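Local coordinates for protein translation elongation factor 1A (Methanosarcina mazei, PDB 3WND) that binds cysteinyl-tRNA(Cys) in its GTP-bound form and probably acts as a translation elongation factor related to SelB, EF-Tu and aIF2 gamma, at residues T46-T51 against I197-N202; V65-Y70 against L74-T79; E187-P192 against A249-R254; T281-E286 against L344-Q349; I296-V301 against E316-D321. All blocks are in the same frame, centred on the assembly; numbering follows the deposited sequence. Where two conformers were deposited one is given.

How the contacts relate
Contacts 2 and 4 are buried, whereas contacts 1, 3 and 5 lie partly at the surface. Contacts 1 and 2 meet in the mixed sheet of the nucleotide-binding domain, where strands 51-55 and 61-66 pair and Thr51 O lies 2.8 Å from Asp66 N. Contact 1 joins that domain to the first antiparallel barrel through a histidine; contact 3 reaches the same barrel through an asparagine and a water, and the salt bridge Asp198 OD2–Arg254 NH2 (2.7 Å) links the two. Contacts 4 and 5 both belong to the C-terminal barrel, their centres 16 Å apart, and are mostly apolar: two tyrosines and a leucine in one, an isoleucine methyl against a turn in the other.

Contact 1: residues T46-T51 against I197-N202; sequences TSSDIT and IDHAFN
Ser48 OG and His199 NE2 form a 2.8 Å hydrogen bond in which either may donate, the one direct hydrogen bond between residues 46-51, at the turn of the 43-47/51-55 beta-hairpin, and residues 197-202. The hairpin is the edge of the mixed, GTPase-like sheet, and strand 194-203 belongs to the antiparallel barrel that follows, so the bond spans a domain interface. Asp198 and His199 form a classic beta bulge opposite Leu211. The imidazole is fixed at its other nitrogen as well: ND1 donates to Asp198 OD1 over 2.6 Å, with an angle of 159° at the hydrogen. That oxygen lies close to the ring plane and is approached on its anti side, while Asp198 OD2 is engaged by Arg254. Thr46 turns its methyl over one face of the imidazole; CG2 sits anti to the backbone N and stands 3.6 Å from the centroid of the His199 ring, only 9° off the normal, a clear CH-pi contact. An alanine in place of His199 would probably leave Ser48 OG without this partner and the Thr46 methyl without a ring to cover. Near the ring plane, at the edge, Ile50 CD1 approaches His199 CE1 to 4.2 Å.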
# COMPACT_ATOMS: atom_id res chain seq x y z
N THR A 46 9.45 -0.67 -12.80
CA THR A 46 10.31 -0.13 -11.73
C THR A 46 10.57 -1.19 -10.66
O THR A 46 9.67 -1.92 -10.24
CB THR A 46 9.57 1.07 -11.09
OG1 THR A 46 9.30 2.00 -12.13
CG2 THR A 46 10.46 1.73 -10.11
N SER A 47 11.80 -1.29 -10.23
CA SER A 47 12.20 -2.28 -9.26
C SER A 47 13.20 -1.70 -8.26
O SER A 47 14.22 -1.22 -8.68
CB SER A 47 12.85 -3.46 -10.01
OG SER A 47 13.09 -4.57 -9.13
N SER A 48 12.84 -1.68 -6.97
CA SER A 48 13.70 -1.28 -5.85
C SER A 48 13.57 -2.31 -4.68
O SER A 48 13.93 -3.50 -4.84
CB SER A 48 13.27 0.14 -5.39
OG SER A 48 11.87 0.23 -5.06
N ASP A 49 12.98 -1.92 -3.54
CA ASP A 49 12.58 -2.99 -2.56
C ASP A 49 11.19 -3.55 -2.87
O ASP A 49 10.75 -4.51 -2.21
CB ASP A 49 12.54 -2.48 -1.12
CG ASP A 49 11.59 -1.30 -0.96
OD1 ASP A 49 11.26 -0.58 -1.94
OD2 ASP A 49 11.17 -1.09 0.15
N ILE A 50 10.53 -2.95 -3.86
CA ILE A 50 9.27 -3.43 -4.41
C ILE A 50 9.43 -3.46 -5.91
O ILE A 50 10.29 -2.80 -6.43
CB ILE A 50 8.00 -2.57 -4.06
CG1 ILE A 50 8.22 -1.09 -4.41
CG2 ILE A 50 7.70 -2.66 -2.54
CD1 ILE A 50 6.91 -0.26 -4.43
N THR A 51 8.60 -4.26 -6.60
CA THR A 51 8.65 -4.29 -8.08
C THR A 51 7.30 -4.18 -8.72
O THR A 51 6.36 -4.85 -8.33
CB THR A 51 9.39 -5.60 -8.58
OG1 THR A 51 10.71 -5.68 -7.99
CG2 THR A 51 9.52 -5.65 -10.05
N ILE A 197 4.59 10.08 -3.53
CA ILE A 197 5.69 9.71 -4.33
C ILE A 197 6.38 8.44 -3.87
O ILE A 197 6.69 8.33 -2.70
CB ILE A 197 6.74 10.86 -4.26
CG1 ILE A 197 6.16 12.16 -4.96
CG2 ILE A 197 8.06 10.38 -4.88
CD1 ILE A 197 6.98 13.40 -4.62
N ASP A 198 6.55 7.45 -4.76
CA ASP A 198 7.21 6.23 -4.29
C ASP A 198 8.64 6.12 -4.84
O ASP A 198 9.47 5.35 -4.28
CB ASP A 198 6.40 4.92 -4.60
CG ASP A 198 5.85 4.86 -5.96
OD1 ASP A 198 6.60 4.73 -6.92
OD2 ASP A 198 4.63 4.87 -6.07
N HIS A 199 8.94 6.88 -5.92
CA HIS A 199 10.31 6.85 -6.48
C HIS A 199 10.56 8.23 -7.05
O HIS A 199 9.67 8.93 -7.52
CB HIS A 199 10.46 5.83 -7.62
CG HIS A 199 10.32 4.44 -7.18
ND1 HIS A 199 9.06 3.83 -7.03
CD2 HIS A 199 11.30 3.46 -6.82
CE1 HIS A 199 9.24 2.51 -6.61
NE2 HIS A 199 10.62 2.28 -6.52
N ALA A 200 11.83 8.64 -7.07
CA ALA A 200 12.25 9.93 -7.65
C ALA A 200 13.62 9.64 -8.31
O ALA A 200 14.54 9.09 -7.66
CB ALA A 200 12.44 11.01 -6.54
N PHE A 201 13.81 10.16 -9.50
CA PHE A 201 15.09 10.11 -10.16
C PHE A 201 15.30 11.17 -11.19
O PHE A 201 14.34 11.89 -11.60
CB PHE A 201 15.33 8.76 -10.79
CG PHE A 201 14.14 8.23 -11.50
CD1 PHE A 201 13.88 8.57 -12.85
CD2 PHE A 201 13.19 7.40 -10.81
CE1 PHE A 201 12.74 8.06 -13.52
CE2 PHE A 201 12.10 6.90 -11.46
CZ PHE A 201 11.84 7.23 -12.82
N ASN A 202 16.58 11.35 -11.55
CA ASN A 202 16.90 12.28 -12.62
C ASN A 202 16.75 11.58 -13.97
O ASN A 202 17.21 10.46 -14.11
CB ASN A 202 18.30 12.88 -12.46
CG ASN A 202 18.31 14.35 -12.78
OD1 ASN A 202 17.47 15.09 -12.28
ND2 ASN A 202 19.23 14.79 -13.65

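Contact 2: residues V65-Y70 against L74-T79; sequences VDAHSY and LKSLIT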
# COMPACT_ATOMS: atom_id res chain seq x y z
N VAL A 65 2.04 -4.68 -7.72
CA VAL A 65 3.24 -4.35 -6.99
C VAL A 65 3.57 -5.56 -6.15
O VAL A 65 2.79 -6.00 -5.26
CB VAL A 65 2.95 -3.15 -6.09
CG1 VAL A 65 4.22 -2.82 -5.34
CG2 VAL A 65 2.42 -2.02 -6.96
N ASP A 66 4.72 -6.14 -6.47
CA ASP A 66 5.23 -7.27 -5.71
C ASP A 66 6.07 -6.75 -4.56
O ASP A 66 7.11 -6.05 -4.80
CB ASP A 66 6.08 -8.15 -6.64
CG ASP A 66 6.83 -9.34 -5.90
OD1 ASP A 66 6.56 -9.68 -4.74
OD2 ASP A 66 7.68 -9.97 -6.59
N ALA A 67 5.58 -7.01 -3.32
CA ALA A 67 6.40 -6.58 -2.14
C ALA A 67 7.53 -7.59 -1.85
O ALA A 67 7.52 -8.36 -0.84
CB ALA A 67 5.45 -6.47 -0.90
N HIS A 68 8.48 -7.66 -2.78
CA HIS A 68 9.44 -8.77 -2.74
C HIS A 68 10.42 -8.76 -1.62
O HIS A 68 11.07 -9.78 -1.41
CB HIS A 68 10.15 -8.95 -4.11
CG HIS A 68 11.09 -7.81 -4.44
ND1 HIS A 68 10.76 -6.76 -5.31
CD2 HIS A 68 12.27 -7.46 -3.85
CE1 HIS A 68 11.75 -5.89 -5.33
NE2 HIS A 68 12.70 -6.30 -4.47
N SER A 69 10.55 -7.61 -0.92
CA SER A 69 11.45 -7.49 0.22
C SER A 69 10.78 -7.74 1.55
O SER A 69 11.38 -7.63 2.55
CB SER A 69 12.29 -6.15 0.25
OG SER A 69 12.87 -5.97 -0.99
N TYR A 70 9.52 -8.14 1.52
CA TYR A 70 8.82 -8.66 2.72
C TYR A 70 8.91 -10.19 2.58
O TYR A 70 8.65 -10.71 1.48
CB TYR A 70 7.36 -8.13 2.68
CG TYR A 70 6.56 -8.73 3.79
CD1 TYR A 70 6.62 -8.18 5.11
CD2 TYR A 70 5.92 -9.97 3.59
CE1 TYR A 70 5.98 -8.80 6.16
CE2 TYR A 70 5.28 -10.62 4.68
CZ TYR A 70 5.28 -10.02 5.92
OH TYR A 70 4.69 -10.63 6.98
N LEU A 74 9.36 -4.54 6.66
CA LEU A 74 7.98 -4.04 6.61
C LEU A 74 7.74 -2.98 5.60
O LEU A 74 6.66 -2.90 5.01
CB LEU A 74 7.56 -3.51 7.99
CG LEU A 74 7.62 -4.58 9.11
CD1 LEU A 74 7.11 -4.00 10.44
CD2 LEU A 74 6.96 -5.93 8.81
N LYS A 75 8.70 -2.08 5.43
CA LYS A 75 8.54 -0.98 4.45
C LYS A 75 8.11 -1.50 3.07
O LYS A 75 7.28 -0.88 2.38
CB LYS A 75 9.89 -0.19 4.41
CG LYS A 75 10.09 0.74 3.20
CD LYS A 75 11.47 1.40 3.25
CE LYS A 75 11.63 2.47 2.10
NZ LYS A 75 12.81 3.39 2.23
N SER A 76 8.65 -2.68 2.66
CA SER A 76 8.28 -3.19 1.34
C SER A 76 6.77 -3.46 1.32
O SER A 76 6.05 -3.05 0.38
CB SER A 76 9.09 -4.47 1.05
OG SER A 76 8.65 -5.10 -0.23
N LEU A 77 6.29 -4.15 2.35
CA LEU A 77 4.86 -4.47 2.41
C LEU A 77 3.99 -3.21 2.52
O LEU A 77 2.97 -3.07 1.84
CB LEU A 77 4.60 -5.36 3.63
CG LEU A 77 3.13 -5.76 3.91
CD1 LEU A 77 2.61 -6.70 2.86
CD2 LEU A 77 3.08 -6.39 5.31
N ILE A 78 4.36 -2.32 3.44
CA ILE A 78 3.49 -1.18 3.72
C ILE A 78 3.50 -0.23 2.55
O ILE A 78 2.50 0.38 2.24
CB ILE A 78 3.81 -0.53 5.07
CG1 ILE A 78 3.70 -1.56 6.23
CG2 ILE A 78 2.93 0.75 5.20
CD1 ILE A 78 2.32 -2.25 6.26
N THR A 79 4.65 -0.06 1.87
CA THR A 79 4.65 0.77 0.63
C THR A 79 3.73 0.16 -0.42
O THR A 79 2.94 0.91 -1.00
CB THR A 79 6.10 0.89 0.08
OG1 THR A 79 6.96 1.50 1.06
CG2 THR A 79 6.13 1.69 -1.23
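Ala67 is the first residue after strand 61-66 to meet helix 74-83. Its CB lies 3.5 Å from Ser76 OG and 3.9 Å from Leu77 CA, close against the helix backbone. Just upstream, Asp66 ends the strand and bonds Thr35 of the GDP site. Ala67 is also the centre of an inverse gamma turn and opens a type I beta turn, closed by Tyr70 N donating to Ala67 O at 3.1 Å. Inside that turn Ser69 sets its CB 3.7 Å from Ser76 CB. The hydroxyls of both serines reach the same outside acceptor, Asp49 O, so the carbonyl ties the turn and the helix to the neighbouring hairpin. Tyr70 carries most of the apolar contact. With CG anti to the backbone N (chi1 174°), its ring extends alongside the Leu77 side chain, and CD1 comes 3.8 Å from Leu77 CB. Leu77 CD2 lies over one face, 4.2 Å from the Tyr70 ring centroid and 24° off the normal, a CH-pi contact displaced toward the rim. At the ring edge, Leu74 CD2 is 4.0 Å from Tyr70 CE1. The hydroxyl bonds Glu102. Replacing Tyr70 by an alanine would probably open a gap beside Leu77 and Leu74 and leave Glu102 without its phenol partner. Tyr70 O accepts from Arg34, a second residue of the GDP site. A strand ending in an aspartate that reaches the phosphate-binding loop, followed by a turn and a helix, is consistent with the switch II region of P-loop GTPases.

Contact 3: residues E187-P192 against A249-R254; sequences ELNSLP and APAGTR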
# COMPACT_ATOMS: atom_id res chain seq x y z
N GLU A 187 -15.22 9.44 -6.38
CA GLU A 187 -15.83 10.34 -5.37
C GLU A 187 -14.79 11.29 -4.79
O GLU A 187 -15.16 12.37 -4.35
CB GLU A 187 -16.50 9.56 -4.23
CG GLU A 187 -17.68 8.73 -4.70
CD GLU A 187 -18.29 7.97 -3.57
OE1 GLU A 187 -18.24 8.34 -2.39
OE2 GLU A 187 -18.96 6.96 -3.89
N LEU A 188 -13.55 10.88 -4.77
CA LEU A 188 -12.47 11.67 -4.19
C LEU A 188 -11.97 12.75 -5.14
O LEU A 188 -11.12 13.59 -4.73
CB LEU A 188 -11.31 10.72 -3.86
CG LEU A 188 -11.56 9.59 -2.83
CD1 LEU A 188 -10.28 8.78 -2.63
CD2 LEU A 188 -12.11 10.16 -1.50
N ASN A 189 -12.45 12.75 -6.40
CA ASN A 189 -11.90 13.70 -7.40
C ASN A 189 -12.16 15.13 -6.97
O ASN A 189 -11.42 16.01 -7.41
CB ASN A 189 -12.55 13.48 -8.77
CG ASN A 189 -11.98 12.24 -9.48
OD1 ASN A 189 -11.05 11.57 -9.00
ND2 ASN A 189 -12.62 11.91 -10.62
N SER A 190 -13.27 15.36 -6.19
CA SER A 190 -13.65 16.77 -5.81
C SER A 190 -12.76 17.32 -4.69
O SER A 190 -12.87 18.51 -4.37
CB SER A 190 -15.10 16.80 -5.39
OG SER A 190 -15.37 15.80 -4.45
N LEU A 191 -11.90 16.48 -4.08
CA LEU A 191 -11.02 16.93 -3.00
C LEU A 191 -9.77 17.63 -3.55
O LEU A 191 -9.45 17.48 -4.76
CB LEU A 191 -10.55 15.76 -2.15
CG LEU A 191 -11.65 15.00 -1.38
CD1 LEU A 191 -11.15 13.80 -0.65
CD2 LEU A 191 -12.37 15.90 -0.35
N PRO A 192 -9.08 18.41 -2.71
CA PRO A 192 -7.76 18.93 -3.16
C PRO A 192 -6.80 17.81 -3.51
O PRO A 192 -6.81 16.77 -2.84
CB PRO A 192 -7.27 19.71 -1.95
CG PRO A 192 -8.56 20.15 -1.23
CD PRO A 192 -9.54 18.95 -1.41
N ALA A 249 -4.80 13.82 -14.05
CA ALA A 249 -4.68 12.48 -13.42
C ALA A 249 -5.60 12.43 -12.19
O ALA A 249 -5.30 12.97 -11.15
CB ALA A 249 -3.23 12.23 -13.00
N PRO A 250 -6.76 11.76 -12.34
CA PRO A 250 -7.71 11.69 -11.17
C PRO A 250 -7.23 10.70 -10.11
O PRO A 250 -6.32 9.89 -10.32
CB PRO A 250 -9.04 11.18 -11.82
CG PRO A 250 -8.49 10.48 -13.04
CD PRO A 250 -7.33 11.20 -13.56
N ALA A 251 -7.89 10.77 -8.94
CA ALA A 251 -7.56 9.87 -7.84
C ALA A 251 -7.47 8.42 -8.32
O ALA A 251 -8.36 7.87 -9.01
CB ALA A 251 -8.62 10.02 -6.74
N GLY A 252 -6.40 7.74 -7.90
CA GLY A 252 -6.22 6.34 -8.32
C GLY A 252 -5.19 6.18 -9.42
O GLY A 252 -4.77 5.07 -9.67
N THR A 253 -4.86 7.28 -10.07
CA THR A 253 -4.00 7.18 -11.28
C THR A 253 -2.54 7.01 -10.81
O THR A 253 -2.04 7.78 -10.06
CB THR A 253 -4.14 8.46 -12.17
OG1 THR A 253 -5.51 8.60 -12.56
CG2 THR A 253 -3.23 8.29 -13.47
N ARG A 254 -1.86 6.00 -11.36
CA ARG A 254 -0.42 5.88 -11.17
C ARG A 254 0.27 6.78 -12.24
O ARG A 254 -0.13 6.78 -13.43
CB ARG A 254 -0.03 4.39 -11.40
CG ARG A 254 1.45 4.24 -11.23
CD ARG A 254 1.83 3.11 -10.36
NE ARG A 254 3.25 3.32 -10.28
CZ ARG A 254 3.82 3.69 -9.17
NH1 ARG A 254 5.12 3.90 -9.14
NH2 ARG A 254 3.08 3.70 -8.01
O HOH W 1 -10.77 8.92 -9.82
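Asn189 and Ala251 make the polar link of this contact: Ala251 N donates to Asn189 OD1 over 3.3 Å, with an N-H...O angle of 139°. The bond is long and bent, and the donor is tilted from the carbonyl plane of the amide. Asn189 reaches it with CG anti to its own carbonyl carbon (chi1 -77°), while a second torsion of -3° makes OD1 eclipse CA, turning the oxygen to Ala251 N, with both OD1 and ND2 alongside Pro250 CB. The amide follows the same direction as the proline ring next to it, and Asn189 OD1 is 3.5 Å from Pro250 CB. A water bridges the same two residues as the direct bond, donating to Asn189 OD1 and to Ala251 O, each at 2.8 Å, so OD1 accepts from two donors. Leu188 adds an apolar touch, its CB 4.0 Å from Ala251 CB.

The backbone that offers this N-H is shaped by a type II beta turn from Pro250 to Thr253. Pro250 O is gripped twice by Thr253, through the backbone N at 3.0 Å and through OG1 at 2.7 Å. Gly252 fills the third position of the turn with positive phi, where a side chain would clash with the carbonyl before it.

Residues 187-192 form the loop that leaves helix 167-187 of the nucleotide-binding domain and leads into strand 194-203 of the barrel. Asn189 and Pro250 both rest on Ile218 of strand 218-220, which pairs with strand 248-250, while Gly252 O accepts from Asn23 of strand 21-28, back in the first domain.

Contact 4: residues T281-E286 against L344-Q349; sequences TDYTLE and LAYSKQ
Strands 282-286, which bears Tyr283, and 344-346, which bears Leu344 and Tyr346, run at 39° to each other with axes 9.8 Å apart at their closest, so side chains rather than backbone bonds span the separation. Tyr283 crosses Leu344 at about a right angle and drives its hydroxyl against the leucine: OH lies 3.2 Å from Leu344 CG, with CB and CD1 of that residue also close around it, which marks tight packing. The two tyrosines meet obliquely, their planes at 52° and centroids 5.8 Å apart. Tyr346 CE2 comes in at the edge of the Tyr283 ring, near its plane, 3.7 Å from Tyr283 CE1. These residues lie within the C-terminal antiparallel barrel, consistent with the third domain of SelB- and EF-Tu-like factors; the chain turns a corner at Thr281, between the short pairing of 278-280 with 343-346 and the larger sheet that contains 282-289. Tyr346 points its ring across toward that sheet because CG stands between the backbone N and the carbonyl carbon (chi1 56°). Its phenol hydrogen-bonds Thr280, and a water 3.0 Å from Tyr346 OH accepts from Thr284 N at 3.2 Å, linking the buried ring's polar end to the backbone of the other strand. Beyond the pair, Phe352 packs edge-to-face with Tyr346, while Leu304 touches both Tyr283 and Leu344.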
# COMPACT_ATOMS: atom_id res chain seq x y z
N THR A 281 7.96 16.46 13.61
CA THR A 281 8.92 15.35 13.92
C THR A 281 8.32 14.59 15.10
O THR A 281 8.69 13.42 15.37
CB THR A 281 10.33 15.83 14.37
OG1 THR A 281 10.14 16.70 15.47
CG2 THR A 281 11.16 16.58 13.31
N ASP A 282 7.37 15.24 15.79
CA ASP A 282 6.59 14.55 16.85
C ASP A 282 5.10 14.33 16.51
O ASP A 282 4.52 14.96 15.59
CB ASP A 282 6.64 15.31 18.16
CG ASP A 282 8.06 15.50 18.69
OD1 ASP A 282 9.05 14.81 18.19
OD2 ASP A 282 8.16 16.36 19.61
N TYR A 283 4.47 13.40 17.22
CA TYR A 283 3.10 12.96 16.89
C TYR A 283 2.33 12.74 18.14
O TYR A 283 2.87 12.21 19.08
CB TYR A 283 3.09 11.64 16.07
CG TYR A 283 4.13 11.70 14.98
CD1 TYR A 283 3.86 12.32 13.76
CD2 TYR A 283 5.44 11.27 15.25
CE1 TYR A 283 4.86 12.41 12.81
CE2 TYR A 283 6.44 11.29 14.30
CZ TYR A 283 6.16 11.92 13.10
OH TYR A 283 7.15 12.02 12.13
N THR A 284 1.07 13.11 18.12
CA THR A 284 0.17 12.68 19.19
C THR A 284 -0.93 11.86 18.54
O THR A 284 -1.75 12.39 17.79
CB THR A 284 -0.49 13.92 19.86
OG1 THR A 284 0.53 14.83 20.29
CG2 THR A 284 -1.39 13.51 21.03
N LEU A 285 -0.91 10.54 18.75
CA LEU A 285 -1.87 9.60 18.08
C LEU A 285 -2.90 8.96 18.99
O LEU A 285 -2.53 8.41 20.08
CB LEU A 285 -1.09 8.46 17.39
CG LEU A 285 0.00 8.93 16.41
CD1 LEU A 285 0.72 7.73 15.78
CD2 LEU A 285 -0.56 9.81 15.27
N GLU A 286 -4.17 8.88 18.52
CA GLU A 286 -5.22 8.10 19.17
C GLU A 286 -5.05 6.71 18.50
O GLU A 286 -5.23 6.57 17.30
CB GLU A 286 -6.61 8.65 18.84
CG GLU A 286 -6.90 10.06 19.37
CD GLU A 286 -7.97 10.06 20.46
OE1 GLU A 286 -8.31 8.95 20.96
OE2 GLU A 286 -8.49 11.15 20.80
N LEU A 344 8.32 14.42 9.01
CA LEU A 344 7.39 13.69 8.13
C LEU A 344 6.22 14.56 7.78
O LEU A 344 5.73 15.37 8.61
CB LEU A 344 6.98 12.36 8.79
CG LEU A 344 8.06 11.34 9.17
CD1 LEU A 344 7.38 10.05 9.65
CD2 LEU A 344 8.96 11.01 8.01
N ALA A 345 5.65 14.29 6.59
CA ALA A 345 4.44 14.98 6.06
C ALA A 345 3.21 14.12 6.10
O ALA A 345 3.29 12.95 5.77
CB ALA A 345 4.61 15.40 4.56
N TYR A 346 2.12 14.72 6.52
CA TYR A 346 0.86 13.94 6.56
C TYR A 346 -0.32 14.89 6.71
O TYR A 346 -0.14 16.10 7.05
CB TYR A 346 0.90 12.92 7.76
CG TYR A 346 1.13 13.53 9.09
CD1 TYR A 346 0.06 13.87 9.94
CD2 TYR A 346 2.44 13.84 9.50
CE1 TYR A 346 0.29 14.51 11.21
CE2 TYR A 346 2.69 14.48 10.71
CZ TYR A 346 1.62 14.79 11.57
OH TYR A 346 1.88 15.41 12.75
N SER A 347 -1.49 14.39 6.42
CA SER A 347 -2.75 15.07 6.73
C SER A 347 -3.48 14.16 7.76
O SER A 347 -3.13 12.97 7.92
CB SER A 347 -3.57 15.30 5.41
OG SER A 347 -2.92 16.37 4.72
N LYS A 348 -4.54 14.67 8.36
CA LYS A 348 -5.18 13.94 9.48
C LYS A 348 -5.89 12.68 8.97
O LYS A 348 -6.13 11.78 9.76
CB LYS A 348 -6.13 14.85 10.24
CG LYS A 348 -5.32 15.88 10.94
CD LYS A 348 -5.96 16.40 12.21
CE LYS A 348 -4.88 17.19 12.92
NZ LYS A 348 -4.82 16.93 14.39
N GLN A 349 -6.21 12.63 7.68
CA GLN A 349 -6.86 11.46 7.13
C GLN A 349 -5.89 10.25 7.03
O GLN A 349 -6.27 9.18 6.66
CB GLN A 349 -7.52 11.72 5.75
CG GLN A 349 -6.54 12.10 4.59
CD GLN A 349 -6.48 13.58 4.45
OE1 GLN A 349 -6.57 14.28 5.43
NE2 GLN A 349 -6.27 14.08 3.23
O HOH W 2 0.49 14.06 15.08

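Contact 5: residues I296-V301 against E316-D321; sequences IEPASV and EKILVD
A type II beta turn, Glu297 to Ser300, brings Pro298 against Ile318 of strand 309-320, just before the chain enters strand 301-306. The isoleucine does the touching with one atom, CD1. Its CG1 branch stands anti to the carbonyl carbon (chi1 -51°) and continues fully extended (chi2 179°), carrying the terminal methyl out of the strand to the loop. There CD1 lies 3.7 Å from Pro298 CD, the two side chains crossing at about a right angle. The same methyl comes 3.3 Å from Ile296 O and 4.2 Å from Ile296 CG2, so it touches the loop's backbone as well as two of its side chains. No hydrogen bond crosses between 296-301 and 316-321; the join is van der Waals contact, made by the methyl against a proline, an isoleucine branch and a carbonyl oxygen.

The loop belongs to the C-terminal antiparallel barrel, where strand 301-306 pairs with 309-320, and backbone hydrogen bonds of Ala299 and Ser300 with Val315 fasten the turn to that strand. Near the turn the strand is itself irregular, with Glu316 and Lys317 forming a classic beta bulge opposite Glu337; the closest CA pair across the contact is Pro298 and Glu316, 5.6 Å apart. Within the turn, Ala299 takes positive phi (66°), and the backbone bond from Ser300 N to Glu297 O is weak at 3.4 Å. Ser300 reinforces the closure with its side chain: OG donates to Glu297 O over 2.8 Å, lying in the carbonyl plane. Ile318 itself is buried, also packing on Val325 and Ala328 of a nearby loop and on Leu336 of strand 333-340.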
# COMPACT_ATOMS: atom_id res chain seq x y z
N ILE A 296 2.76 -1.79 25.39
CA ILE A 296 3.57 -0.63 25.04
C ILE A 296 3.88 0.16 26.30
O ILE A 296 2.97 0.38 27.13
CB ILE A 296 2.83 0.28 24.01
CG1 ILE A 296 2.57 -0.58 22.75
CG2 ILE A 296 3.68 1.52 23.65
CD1 ILE A 296 1.86 0.22 21.68
N GLU A 297 5.15 0.60 26.44
CA GLU A 297 5.60 1.24 27.68
C GLU A 297 6.28 2.53 27.29
O GLU A 297 6.81 2.63 26.17
CB GLU A 297 6.60 0.36 28.45
CG GLU A 297 5.85 -0.77 29.14
CD GLU A 297 6.73 -1.73 29.92
OE1 GLU A 297 6.67 -1.68 31.15
OE2 GLU A 297 7.46 -2.50 29.29
N PRO A 298 6.24 3.53 28.21
CA PRO A 298 7.00 4.79 27.97
C PRO A 298 8.44 4.47 27.78
O PRO A 298 8.94 3.44 28.32
CB PRO A 298 6.78 5.67 29.25
CG PRO A 298 5.80 4.93 30.07
CD PRO A 298 5.51 3.53 29.48
N ALA A 299 9.08 5.38 27.02
CA ALA A 299 10.49 5.37 26.67
C ALA A 299 10.91 4.22 25.79
O ALA A 299 12.11 4.07 25.51
CB ALA A 299 11.36 5.44 27.91
N SER A 300 9.97 3.42 25.35
CA SER A 300 10.29 2.35 24.41
C SER A 300 10.26 2.80 22.93
O SER A 300 9.74 3.92 22.58
CB SER A 300 9.32 1.18 24.55
OG SER A 300 8.06 1.56 23.96
N VAL A 301 10.77 1.90 22.08
CA VAL A 301 11.08 2.13 20.65
C VAL A 301 10.04 1.50 19.74
O VAL A 301 9.69 0.29 19.88
CB VAL A 301 12.49 1.62 20.30
CG1 VAL A 301 12.79 1.88 18.84
CG2 VAL A 301 13.55 2.30 21.21
N GLU A 316 6.82 8.78 24.31
CA GLU A 316 7.13 9.73 25.34
C GLU A 316 6.11 9.69 26.49
O GLU A 316 6.46 9.89 27.63
CB GLU A 316 7.17 11.13 24.72
CG GLU A 316 8.26 11.30 23.65
CD GLU A 316 9.66 11.43 24.22
OE1 GLU A 316 9.82 11.65 25.41
OE2 GLU A 316 10.62 11.36 23.43
N LYS A 317 4.83 9.43 26.14
CA LYS A 317 3.76 9.46 27.09
C LYS A 317 2.62 8.64 26.57
O LYS A 317 2.37 8.59 25.34
CB LYS A 317 3.28 10.93 27.42
CG LYS A 317 2.40 10.98 28.71
CD LYS A 317 1.61 12.29 28.93
CE LYS A 317 2.52 13.44 29.33
NZ LYS A 317 1.66 14.61 29.70
N ILE A 318 1.98 7.92 27.50
CA ILE A 318 0.80 7.13 27.20
C ILE A 318 -0.33 7.67 28.06
O ILE A 318 -0.18 7.79 29.28
CB ILE A 318 1.02 5.60 27.54
CG1 ILE A 318 2.30 5.13 26.88
CG2 ILE A 318 -0.23 4.82 27.11
CD1 ILE A 318 2.68 3.66 27.13
N LEU A 319 -1.45 8.00 27.41
CA LEU A 319 -2.67 8.41 28.10
C LEU A 319 -3.84 7.52 27.79
O LEU A 319 -4.02 7.05 26.64
CB LEU A 319 -3.02 9.86 27.77
CG LEU A 319 -1.82 10.83 27.94
CD1 LEU A 319 -1.16 11.16 26.61
CD2 LEU A 319 -2.14 12.13 28.71
N VAL A 320 -4.64 7.27 28.83
CA VAL A 320 -5.95 6.65 28.68
C VAL A 320 -6.91 7.58 29.41
O VAL A 320 -6.67 7.92 30.59
CB VAL A 320 -5.95 5.27 29.30
CG1 VAL A 320 -7.24 4.59 28.98
CG2 VAL A 320 -4.90 4.42 28.65
N ASP A 321 -7.93 8.05 28.70
CA ASP A 321 -8.95 9.01 29.22
C ASP A 321 -8.32 10.30 29.73
O ASP A 321 -8.68 10.81 30.81
CB ASP A 321 -9.79 8.41 30.34
CG ASP A 321 -10.47 7.10 29.96
OD1 ASP A 321 -10.42 6.64 28.85
OD2 ASP A 321 -11.06 6.49 30.88